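Local atomic coordinates of KauB (Pseudomonas aeruginosa PAO1, PDB entry 6B4R), a protein that probably oxidises a broad range of aminoaldehydes and related aldehydes to their acids with NAD(P)+, as a member of the aldehyde dehydrogenase family. Residues S313-F318 and I387-T392. Sequence-based numbering, arbitrary orientation.
Sequences SIKDKF and IFDGVT
Lys315 lays the end of its side chain against the carboxylate of Asp389, and this single salt bridge is the whole contact between 313-318 and 387-392. NZ donates to OD2 at 2.6 Å, and OD2 accepts through its syn lone pair. The two side chains approach from opposite directions and bridge the gap between backbones that stay well apart, the CA atoms of Lys315 and Asp389 being 10.4 Å from each other. A lysine suits such a gap because its chain is long: CG stands anti to the backbone N (chi1 -169°), a bend at chi2 (-95°) redirects the chain, and the last two torsions are extended to carry the ammonium across.

Asp389 is buried, and its short side chain is held from both ends of the carboxylate. While OD2 takes the lysine, OD1 accepts the backbone N-H of Gly390 at 2.6 Å, from above the carboxylate plane and along a bent path (132°). The ammonium would offset the charge of the buried acid. Gly390 follows with positive phi, a conformation that glycine adopts easily. Just before Lys315, Ile314 occupies the N-cap position, and its carbonyl O accepts N of Phe318 at 2.9 Å in the first turn of the helix.

The bridge lies away from the ligand pocket and the potassium site and ties the start of helix 315-326 to strand 382-389, near Asp389. That strand runs between 366-369, antiparallel, and 406-412, parallel, in a mixed sheet that also holds 273-276, 307-311 and 430-434, consistent with the catalytic domain of the aldehyde dehydrogenase fold. Glu411 of strand 406-412 makes a weak, long ion pair with Lys315. Ile314 and Phe318, meanwhile, pack against helix 283-295.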
ATOM      1  N   SER A 313     -16.687 -19.318  36.270  1.00 29.99           N
ATOM      2  CA  SER A 313     -16.441 -20.743  36.478  1.00 32.75           C
ATOM      3  C   SER A 313     -15.004 -21.076  36.900  1.00 39.64           C
ATOM      4  O   SER A 313     -14.746 -22.171  37.401  1.00 44.30           O
ATOM      5  CB  SER A 313     -16.832 -21.549  35.236  1.00 30.25           C
ATOM      6  OG  SER A 313     -16.105 -21.127  34.095  1.00 46.31           O
ATOM      7  N   ILE A 314     -14.074 -20.145  36.697  1.00 29.37           N
ATOM      8  CA  ILE A 314     -12.680 -20.373  37.084  1.00 32.30           C
ATOM      9  C   ILE A 314     -12.144 -19.319  38.043  1.00 29.37           C
ATOM     10  O   ILE A 314     -10.941 -19.255  38.278  1.00 32.27           O
ATOM     11  CB  ILE A 314     -11.736 -20.405  35.870  1.00 36.07           C
ATOM     12  CG1 ILE A 314     -11.797 -19.070  35.123  1.00 35.64           C
ATOM     13  CG2 ILE A 314     -12.068 -21.579  34.962  1.00 34.94           C
ATOM     14  CD1 ILE A 314     -10.632 -18.833  34.192  1.00 33.18           C
ATOM     15  N   LYS A 315     -13.032 -18.502  38.596  1.00 31.39           N
ATOM     16  CA  LYS A 315     -12.616 -17.405  39.464  1.00 35.08           C
ATOM     17  C   LYS A 315     -11.940 -17.897  40.744  1.00 32.86           C
ATOM     18  O   LYS A 315     -10.959 -17.312  41.201  1.00 33.10           O
ATOM     19  CB  LYS A 315     -13.813 -16.510  39.798  1.00 37.02           C
ATOM     20  CG  LYS A 315     -13.450 -15.191  40.467  1.00 30.46           C
ATOM     21  CD  LYS A 315     -13.543 -15.280  41.981  1.00 43.91           C
ATOM     22  CE  LYS A 315     -13.150 -13.964  42.631  1.00 44.86           C
ATOM     23  NZ  LYS A 315     -13.291 -14.019  44.115  1.00 46.42           N
ATOM     24  N   ASP A 316     -12.466 -18.975  41.316  1.00 37.17           N
ATOM     25  CA  ASP A 316     -11.967 -19.477  42.591  1.00 39.96           C
ATOM     26  C   ASP A 316     -10.601 -20.147  42.471  1.00 34.72           C
ATOM     27  O   ASP A 316      -9.904 -20.330  43.470  1.00 40.60           O
ATOM     28  CB  ASP A 316     -12.978 -20.439  43.224  1.00 37.28           C
ATOM     29  CG  ASP A 316     -14.268 -19.748  43.623  1.00 53.45           C
ATOM     30  OD1 ASP A 316     -14.245 -18.515  43.828  1.00 52.58           O
ATOM     31  OD2 ASP A 316     -15.305 -20.437  43.736  1.00 57.94           O
ATOM     32  N   LYS A 317     -10.216 -20.506  41.251  1.00 31.66           N
ATOM     33  CA  LYS A 317      -8.940 -21.177  41.030  1.00 31.12           C
ATOM     34  C   LYS A 317      -7.922 -20.268  40.346  1.00 32.43           C
ATOM     35  O   LYS A 317      -6.718 -20.521  40.405  1.00 31.30           O
ATOM     36  CB  LYS A 317      -9.145 -22.461  40.224  1.00 32.07           C
ATOM     37  CG  LYS A 317      -9.877 -22.259  38.910  1.00 40.04           C
ATOM     38  CD  LYS A 317     -10.634 -23.512  38.495  1.00 47.95           C
ATOM     39  CE  LYS A 317     -11.739 -23.839  39.489  1.00 46.32           C
ATOM     40  NZ  LYS A 317     -12.656 -22.680  39.703  1.00 37.67           N
ATOM     41  N   PHE A 318      -8.407 -19.205  39.711  1.00 32.85           N
ATOM     42  CA  PHE A 318      -7.537 -18.278  38.996  1.00 33.07           C
ATOM     43  C   PHE A 318      -7.020 -17.171  39.909  1.00 35.19           C
ATOM     44  O   PHE A 318      -5.855 -16.780  39.821  1.00 27.62           O
ATOM     45  CB  PHE A 318      -8.265 -17.678  37.791  1.00 31.18           C
ATOM     46  CG  PHE A 318      -7.420 -16.745  36.971  1.00 27.87           C
ATOM     47  CD1 PHE A 318      -6.398 -17.235  36.175  1.00 32.08           C
ATOM     48  CD2 PHE A 318      -7.654 -15.381  36.989  1.00 27.47           C
ATOM     49  CE1 PHE A 318      -5.620 -16.381  35.417  1.00 30.96           C
ATOM     50  CE2 PHE A 318      -6.880 -14.521  36.231  1.00 28.19           C
ATOM     51  CZ  PHE A 318      -5.862 -15.022  35.444  1.00 29.68           C
ATOM     52  N   ILE A 387      -4.523  -5.571  45.134  1.00 23.94           N
ATOM     53  CA  ILE A 387      -5.630  -6.229  44.447  1.00 28.35           C
ATOM     54  C   ILE A 387      -6.929  -6.124  45.242  1.00 31.13           C
ATOM     55  O   ILE A 387      -6.979  -6.496  46.415  1.00 27.96           O
ATOM     56  CB  ILE A 387      -5.347  -7.722  44.196  1.00 28.89           C
ATOM     57  CG1 ILE A 387      -4.046  -7.906  43.417  1.00 24.83           C
ATOM     58  CG2 ILE A 387      -6.507  -8.368  43.451  1.00 24.29           C
ATOM     59  CD1 ILE A 387      -3.700  -9.354  43.160  1.00 18.59           C
ATOM     60  N   PHE A 388      -7.976  -5.619  44.595  1.00 33.03           N
ATOM     61  CA  PHE A 388      -9.312  -5.608  45.181  1.00 27.67           C
ATOM     62  C   PHE A 388     -10.192  -6.656  44.515  1.00 29.62           C
ATOM     63  O   PHE A 388     -10.319  -6.684  43.291  1.00 32.22           O
ATOM     64  CB  PHE A 388      -9.965  -4.233  45.037  1.00 26.04           C
ATOM     65  CG  PHE A 388      -9.626  -3.280  46.146  1.00 31.22           C
ATOM     66  CD1 PHE A 388     -10.267  -3.372  47.373  1.00 29.20           C
ATOM     67  CD2 PHE A 388      -8.681  -2.284  45.962  1.00 22.57           C
ATOM     68  CE1 PHE A 388      -9.964  -2.494  48.397  1.00 28.85           C
ATOM     69  CE2 PHE A 388      -8.374  -1.402  46.984  1.00 27.45           C
ATOM     70  CZ  PHE A 388      -9.017  -1.507  48.203  1.00 27.92           C
ATOM     71  N   ASP A 389     -10.802  -7.514  45.325  1.00 30.66           N
ATOM     72  CA  ASP A 389     -11.706  -8.537  44.815  1.00 32.25           C
ATOM     73  C   ASP A 389     -13.162  -8.097  44.977  1.00 30.28           C
ATOM     74  O   ASP A 389     -13.461  -7.191  45.755  1.00 28.76           O
ATOM     75  CB  ASP A 389     -11.464  -9.864  45.542  1.00 30.45           C
ATOM     76  CG  ASP A 389     -12.244 -11.014  44.933  1.00 34.56           C
ATOM     77  OD1 ASP A 389     -12.662 -10.890  43.762  1.00 39.84           O
ATOM     78  OD2 ASP A 389     -12.438 -12.038  45.622  1.00 32.27           O
ATOM     79  N   GLY A 390     -14.062  -8.736  44.234  1.00 30.52           N
ATOM     80  CA  GLY A 390     -15.482  -8.454  44.341  1.00 28.07           C
ATOM     81  C   GLY A 390     -15.832  -7.059  43.862  1.00 34.81           C
ATOM     82  O   GLY A 390     -16.660  -6.369  44.458  1.00 37.26           O
ATOM     83  N   VAL A 391     -15.187  -6.640  42.780  1.00 34.16           N
ATOM     84  CA  VAL A 391     -15.406  -5.314  42.223  1.00 31.23           C
ATOM     85  C   VAL A 391     -16.447  -5.381  41.113  1.00 26.44           C
ATOM     86  O   VAL A 391     -16.469  -6.329  40.330  1.00 30.57           O
ATOM     87  CB  VAL A 391     -14.089  -4.730  41.660  1.00 27.33           C
ATOM     88  CG1 VAL A 391     -14.285  -3.295  41.203  1.00 21.30           C
ATOM     89  CG2 VAL A 391     -12.986  -4.807  42.703  1.00 27.50           C
ATOM     90  N   THR A 392     -17.320  -4.380  41.059  1.00 27.24           N
ATOM     91  CA  THR A 392     -18.249  -4.242  39.946  1.00 30.01           C
ATOM     92  C   THR A 392     -17.786  -3.096  39.060  1.00 28.69           C
ATOM     93  O   THR A 392     -17.065  -2.206  39.512  1.00 30.09           O
ATOM     94  CB  THR A 392     -19.687  -3.971  40.424  1.00 28.94           C
ATOM     95  OG1 THR A 392     -19.743  -2.699  41.083  1.00 35.45           O
ATOM     96  CG2 THR A 392     -20.146  -5.060  41.381  1.00 22.36           C
TER